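Long-range contact in serine-rich Repeat Adhesion Glycoprotein (Srr1) (Streptococcus agalactiae, PDB 4MBO), which probably binds host fibrinogen at the surface of the bacterium, as a serine-rich repeat adhesion glycoprotein: residues A[162-176]-A[300-314]. Numbering follows the deposited sequence.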
loop_
_atom_site.group_PDB
_atom_site.type_symbol
_atom_site.label_atom_id
_atom_site.label_comp_id
_atom_site.label_asym_id
_atom_site.label_seq_id
_atom_site.Cartn_x
_atom_site.Cartn_y
_atom_site.Cartn_z
ATOM N N SER A 162 2.724 15.541 9.853
ATOM C CA SER A 162 2.307 16.494 10.867
ATOM C C SER A 162 3.584 17.186 11.292
ATOM O O SER A 162 4.589 16.516 11.536
ATOM C CB SER A 162 1.716 15.790 12.080
ATOM O OG SER A 162 0.471 15.214 11.773
ATOM N N VAL A 163 3.536 18.512 11.421
ATOM C CA VAL A 163 4.700 19.309 11.800
ATOM C C VAL A 163 4.374 20.376 12.843
ATOM O O VAL A 163 3.359 21.050 12.739
ATOM C CB VAL A 163 5.226 20.072 10.565
ATOM C CG1 VAL A 163 6.458 20.911 10.899
ATOM C CG2 VAL A 163 5.527 19.123 9.429
ATOM N N THR A 164 5.248 20.525 13.825
ATOM C CA THR A 164 5.153 21.586 14.811
ATOM C C THR A 164 6.497 22.314 14.762
ATOM O O THR A 164 7.556 21.685 14.846
ATOM C CB THR A 164 4.919 21.039 16.238
ATOM O OG1 THR A 164 3.608 20.450 16.307
ATOM C CG2 THR A 164 5.044 22.133 17.248
ATOM N N GLU A 165 6.458 23.632 14.568
ATOM C CA GLU A 165 7.681 24.433 14.493
ATOM C C GLU A 165 7.504 25.671 15.357
ATOM O O GLU A 165 6.991 26.696 14.905
ATOM C CB GLU A 165 8.036 24.803 13.040
ATOM C CG GLU A 165 9.302 25.662 12.874
ATOM C CD GLU A 165 10.633 24.975 13.227
ATOM O OE1 GLU A 165 10.732 23.726 13.188
ATOM O OE2 GLU A 165 11.624 25.706 13.488
ATOM N N HIS A 166 7.893 25.544 16.612
ATOM C CA HIS A 166 7.871 26.644 17.565
ATOM C C HIS A 166 9.260 26.816 18.155
ATOM O O HIS A 166 10.155 25.966 17.999
ATOM C CB HIS A 166 6.888 26.407 18.715
ATOM C CG HIS A 166 5.455 26.356 18.294
ATOM N ND1 HIS A 166 4.459 25.874 19.115
ATOM C CD2 HIS A 166 4.858 26.646 17.115
ATOM C CE1 HIS A 166 3.301 25.925 18.479
ATOM N NE2 HIS A 166 3.515 26.388 17.260
ATOM N N THR A 167 9.444 27.910 18.877
ATOM C CA THR A 167 10.714 28.155 19.476
ATOM C C THR A 167 11.200 27.034 20.399
ATOM O O THR A 167 12.367 26.623 20.343
ATOM C CB THR A 167 10.675 29.498 20.243
ATOM O OG1 THR A 167 10.334 30.538 19.322
ATOM C CG2 THR A 167 11.988 29.781 20.871
ATOM N N ASN A 168 10.290 26.476 21.200
ATOM C CA ASN A 168 10.667 25.497 22.203
ATOM C C ASN A 168 10.466 24.011 21.827
ATOM O O ASN A 168 10.951 23.118 22.524
ATOM C CB ASN A 168 9.926 25.809 23.534
ATOM C CG ASN A 168 8.383 25.956 23.369
ATOM O OD1 ASN A 168 7.856 26.174 22.270
ATOM N ND2 ASN A 168 7.671 25.856 24.487
ATOM N N VAL A 169 9.713 23.801 20.759
ATOM C CA VAL A 169 9.325 22.479 20.272
ATOM C C VAL A 169 9.319 22.454 18.758
ATOM O O VAL A 169 8.587 23.213 18.111
ATOM C CB VAL A 169 7.904 22.118 20.816
ATOM C CG1 VAL A 169 7.308 20.922 20.100
ATOM C CG2 VAL A 169 7.970 21.930 22.320
ATOM N N LYS A 170 10.138 21.568 18.176
ATOM C CA LYS A 170 10.200 21.369 16.735
ATOM C C LYS A 170 10.126 19.856 16.542
ATOM O O LYS A 170 11.033 19.110 16.980
ATOM C CB LYS A 170 11.506 21.915 16.151
ATOM C CG LYS A 170 11.812 23.319 16.650
ATOM C CD LYS A 170 13.194 23.804 16.199
ATOM C CE LYS A 170 13.502 25.191 16.731
ATOM N NZ LYS A 170 12.548 26.217 16.239
ATOM N N THR A 171 9.043 19.410 15.930
ATOM C CA THR A 171 8.834 17.995 15.717
ATOM C C THR A 171 8.115 17.759 14.401
ATOM O O THR A 171 7.475 18.656 13.862
ATOM C CB THR A 171 8.001 17.349 16.855
ATOM O OG1 THR A 171 6.741 18.022 16.965
ATOM C CG2 THR A 171 8.683 17.435 18.201
ATOM N N ASN A 172 8.248 16.558 13.854
ATOM C CA ASN A 172 7.467 16.160 12.686
ATOM C C ASN A 172 7.402 14.639 12.606
ATOM O O ASN A 172 8.345 13.968 12.949
ATOM C CB ASN A 172 7.930 16.791 11.363
ATOM C CG ASN A 172 9.282 16.297 10.880
ATOM O OD1 ASN A 172 9.332 15.433 10.016
ATOM N ND2 ASN A 172 10.367 16.860 11.417
ATOM N N VAL A 173 6.261 14.112 12.152
ATOM C CA VAL A 173 6.000 12.677 12.156
ATOM C C VAL A 173 4.928 12.318 11.136
ATOM O O VAL A 173 4.072 13.157 10.767
ATOM C CB VAL A 173 5.551 12.242 13.597
ATOM C CG1 VAL A 173 4.135 12.763 13.892
ATOM C CG2 VAL A 173 5.620 10.731 13.817
ATOM N N ARG A 174 4.951 11.069 10.699
ATOM C CA ARG A 174 3.914 10.529 9.802
ATOM C C ARG A 174 3.822 9.033 9.993
ATOM O O ARG A 174 4.815 8.402 10.323
ATOM C CB ARG A 174 4.199 10.892 8.336
ATOM C CG ARG A 174 3.129 10.429 7.371
ATOM C CD ARG A 174 3.339 10.989 5.967
ATOM N NE ARG A 174 4.674 10.667 5.461
ATOM C CZ ARG A 174 5.144 11.065 4.278
ATOM N NH1 ARG A 174 4.369 11.767 3.456
ATOM N NH2 ARG A 174 6.391 10.762 3.919
ATOM N N SER A 175 2.641 8.444 9.829
ATOM C CA SER A 175 2.508 7.005 9.929
ATOM C C SER A 175 1.540 6.496 8.892
ATOM O O SER A 175 0.819 7.280 8.329
ATOM C CB SER A 175 2.072 6.603 11.314
ATOM O OG SER A 175 0.756 7.110 11.569
ATOM N N ARG A 176 1.565 5.199 8.638
ATOM C CA ARG A 176 0.705 4.593 7.616
ATOM C C ARG A 176 0.569 3.098 7.804
ATOM O O ARG A 176 1.527 2.417 8.112
ATOM C CB ARG A 176 1.349 4.891 6.250
ATOM C CG ARG A 176 0.508 4.589 5.043
ATOM C CD ARG A 176 1.207 5.092 3.773
ATOM N NE ARG A 176 0.228 5.045 2.715
ATOM C CZ ARG A 176 0.128 4.101 1.803
ATOM N NH1 ARG A 176 -0.896 4.149 0.975
ATOM N NH2 ARG A 176 1.001 3.102 1.720
ATOM N N THR A 300 3.406 9.406 17.650
ATOM C CA THR A 300 3.827 10.746 17.994
ATOM C C THR A 300 5.333 10.925 17.953
ATOM O O THR A 300 6.079 9.967 17.918
ATOM C CB THR A 300 3.450 11.116 19.453
ATOM O OG1 THR A 300 4.315 10.427 20.373
ATOM C CG2 THR A 300 2.002 10.842 19.774
ATOM N N VAL A 301 5.731 12.196 18.001
ATOM C CA VAL A 301 7.057 12.587 18.415
ATOM C C VAL A 301 6.667 13.629 19.492
ATOM O O VAL A 301 6.166 14.734 19.147
ATOM C CB VAL A 301 7.926 13.183 17.322
ATOM C CG1 VAL A 301 9.202 13.725 17.937
ATOM C CG2 VAL A 301 8.269 12.138 16.296
ATOM N N SER A 302 6.809 13.264 20.765
ATOM C CA SER A 302 6.236 14.083 21.841
ATOM C C SER A 302 6.902 13.786 23.144
ATOM O O SER A 302 7.834 13.006 23.204
ATOM C CB SER A 302 4.737 13.711 22.017
ATOM O OG SER A 302 4.565 12.329 22.463
ATOM N N ASP A 303 6.417 14.438 24.195
ATOM C CA ASP A 303 6.799 14.049 25.534
ATOM C C ASP A 303 6.024 12.753 25.872
ATOM O O ASP A 303 5.123 12.318 25.118
ATOM C CB ASP A 303 6.461 15.161 26.522
ATOM C CG ASP A 303 4.986 15.425 26.596
ATOM O OD1 ASP A 303 4.346 15.596 25.562
ATOM O OD2 ASP A 303 4.458 15.472 27.735
ATOM N N ILE A 304 6.382 12.119 26.981
ATOM C CA ILE A 304 5.789 10.840 27.324
ATOM C C ILE A 304 4.276 10.941 27.567
ATOM O O ILE A 304 3.566 9.974 27.338
ATOM C CB ILE A 304 6.548 10.230 28.503
ATOM C CG1 ILE A 304 6.401 8.716 28.495
ATOM C CG2 ILE A 304 6.131 10.885 29.815
ATOM C CD1 ILE A 304 7.299 7.983 29.458
ATOM N N ASN A 305 3.808 12.139 27.967
ATOM C CA ASN A 305 2.400 12.443 28.285
ATOM C C ASN A 305 1.602 12.967 27.062
ATOM O O ASN A 305 0.431 13.247 27.175
ATOM C CB ASN A 305 2.327 13.495 29.436
ATOM C CG ASN A 305 2.819 12.962 30.793
ATOM O OD1 ASN A 305 2.247 12.044 31.354
ATOM N ND2 ASN A 305 3.853 13.592 31.341
ATOM N N GLN A 306 2.241 13.081 25.903
ATOM C CA GLN A 306 1.581 13.551 24.664
ATOM C C GLN A 306 0.923 14.901 24.862
ATOM O O GLN A 306 -0.237 15.109 24.506
ATOM C CB GLN A 306 0.540 12.549 24.183
ATOM C CG GLN A 306 1.054 11.149 24.053
ATOM C CD GLN A 306 0.015 10.255 23.412
ATOM O OE1 GLN A 306 -0.590 10.614 22.392
ATOM N NE2 GLN A 306 -0.167 9.112 23.974
ATOM N N THR A 307 1.682 15.788 25.488
ATOM C CA THR A 307 1.278 17.114 25.787
ATOM C C THR A 307 1.726 18.139 24.724
ATOM O O THR A 307 1.101 19.184 24.551
ATOM C CB THR A 307 1.878 17.485 27.157
ATOM O OG1 THR A 307 1.475 16.487 28.111
ATOM C CG2 THR A 307 1.398 18.838 27.591
ATOM N N TYR A 308 2.871 17.878 24.124
ATOM C CA TYR A 308 3.423 18.747 23.078
ATOM C C TYR A 308 4.198 17.894 22.076
ATOM O O TYR A 308 4.659 16.789 22.403
ATOM C CB TYR A 308 4.292 19.898 23.646
ATOM C CG TYR A 308 5.234 19.473 24.763
ATOM C CD1 TYR A 308 6.480 18.948 24.491
ATOM C CD2 TYR A 308 4.851 19.601 26.086
ATOM C CE1 TYR A 308 7.324 18.559 25.507
ATOM C CE2 TYR A 308 5.679 19.228 27.126
ATOM C CZ TYR A 308 6.917 18.703 26.836
ATOM O OH TYR A 308 7.790 18.358 27.866
ATOM N N GLY A 309 4.363 18.451 20.881
ATOM C CA GLY A 309 5.057 17.773 19.810
ATOM C C GLY A 309 4.126 17.595 18.652
ATOM O O GLY A 309 3.352 18.490 18.337
ATOM N N SER A 310 4.186 16.422 18.024
ATOM C CA SER A 310 3.376 16.095 16.851
ATOM C C SER A 310 2.720 14.725 16.969
ATOM O O SER A 310 3.275 13.826 17.570
ATOM C CB SER A 310 4.262 16.063 15.598
ATOM O OG SER A 310 4.716 17.360 15.262
ATOM N N LYS A 311 1.568 14.577 16.319
ATOM C CA LYS A 311 0.833 13.324 16.308
ATOM C C LYS A 311 0.222 13.108 14.938
ATOM O O LYS A 311 -0.276 14.050 14.308
ATOM C CB LYS A 311 -0.226 13.342 17.384
ATOM C CG LYS A 311 -1.117 12.123 17.464
ATOM C CD LYS A 311 -2.004 12.246 18.689
ATOM C CE LYS A 311 -3.084 11.199 18.713
ATOM N NZ LYS A 311 -4.034 11.435 19.836
ATOM N N TYR A 312 0.307 11.879 14.462
ATOM C CA TYR A 312 -0.291 11.506 13.168
ATOM C C TYR A 312 -1.140 10.272 13.389
ATOM O O TYR A 312 -0.747 9.383 14.129
ATOM C CB TYR A 312 0.805 11.248 12.145
ATOM C CG TYR A 312 0.327 11.161 10.715
ATOM C CD1 TYR A 312 -0.220 9.991 10.232
ATOM C CD2 TYR A 312 0.426 12.262 9.845
ATOM C CE1 TYR A 312 -0.642 9.881 8.927
ATOM C CE2 TYR A 312 -0.016 12.165 8.535
ATOM C CZ TYR A 312 -0.539 10.951 8.086
ATOM O OH TYR A 312 -0.982 10.765 6.789
ATOM N N SER A 313 -2.308 10.214 12.742
ATOM C CA SER A 313 -3.217 9.074 12.923
ATOM C C SER A 313 -3.492 8.377 11.625
ATOM O O SER A 313 -3.537 9.007 10.581
ATOM C CB SER A 313 -4.557 9.533 13.540
ATOM O OG SER A 313 -4.350 10.161 14.800
ATOM N N TYR A 314 -3.720 7.068 11.701
ATOM C CA TYR A 314 -4.072 6.306 10.508
ATOM C C TYR A 314 -4.957 5.103 10.906
ATOM O O TYR A 314 -4.610 4.300 11.790
ATOM C CB TYR A 314 -2.815 5.845 9.804
ATOM C CG TYR A 314 -2.995 5.631 8.323
ATOM C CD1 TYR A 314 -3.602 4.487 7.797
ATOM C CD2 TYR A 314 -2.526 6.580 7.444
ATOM C CE1 TYR A 314 -3.742 4.325 6.435
ATOM C CE2 TYR A 314 -2.644 6.428 6.106
ATOM C CZ TYR A 314 -3.261 5.308 5.588
ATOM O OH TYR A 314 -3.318 5.206 4.218
HETATM O O HOH W 1 2.312 18.607 14.573
HETATM O O HOH W 2 0.074 8.544 5.967
#
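Tyr312 lays its ring alongside Arg174. The two side chains point the same way. Arg174 CG sits over one ring face, toward the rim, 3.9 Å from the ring centroid, a CH-pi contact. With CG turned away from the backbone N (chi1 -167°), the Tyr312 ring reaches over to strand 169-176. Ser162 OG touches the ring edge. Water 2 bridges Tyr312 OH and Ser175 O. Two residues on, Tyr314 makes a similar pairing, but here the CH-pi contact comes from Arg176 CA, and Arg176 CG rests 3.8 Å from Tyr314 CE2. The guanidinium of Arg174 reaches Asp242 and Asn159, while Arg176 NE and Tyr314 OH share Asp38.

These strands belong to two antiparallel sheets in the C-terminal fibrinogen-binding adhesin region. The arrangement is consistent with a beta sandwich, the two sheets converging here at the outermost strand 309-316. Hairpin 162-176 belongs to one sheet and hairpin 300-314 to the other. Strands 169-176 and 309-314 run nearly parallel, 13° apart, with axes 5.7 Å apart at their closest.

Between the sheets the bumps are small. Val173 fits between Ser310 and Val301: its CG1 meets Ser310 CB at 3.7 Å, and its CB meets Val301 CG2. The other Val301 branch, CG1, lies against Thr171 CG2. Thr171 OG1, set between its own backbone N and carbonyl carbon (chi1 58°), hydrogen-bonds to Ser310 OG at 2.7 Å. Thr164 OG1 donates to Gly309 O over 2.8 Å, from well above the carbonyl plane. Water 1 bridges Thr164 OG1 and Ser310 OG. Val169 CG1 rests against Gly309 CA at 3.9 Å. Val169 CG2 meets Tyr308 CD1, the two side chains crossing at about a right angle.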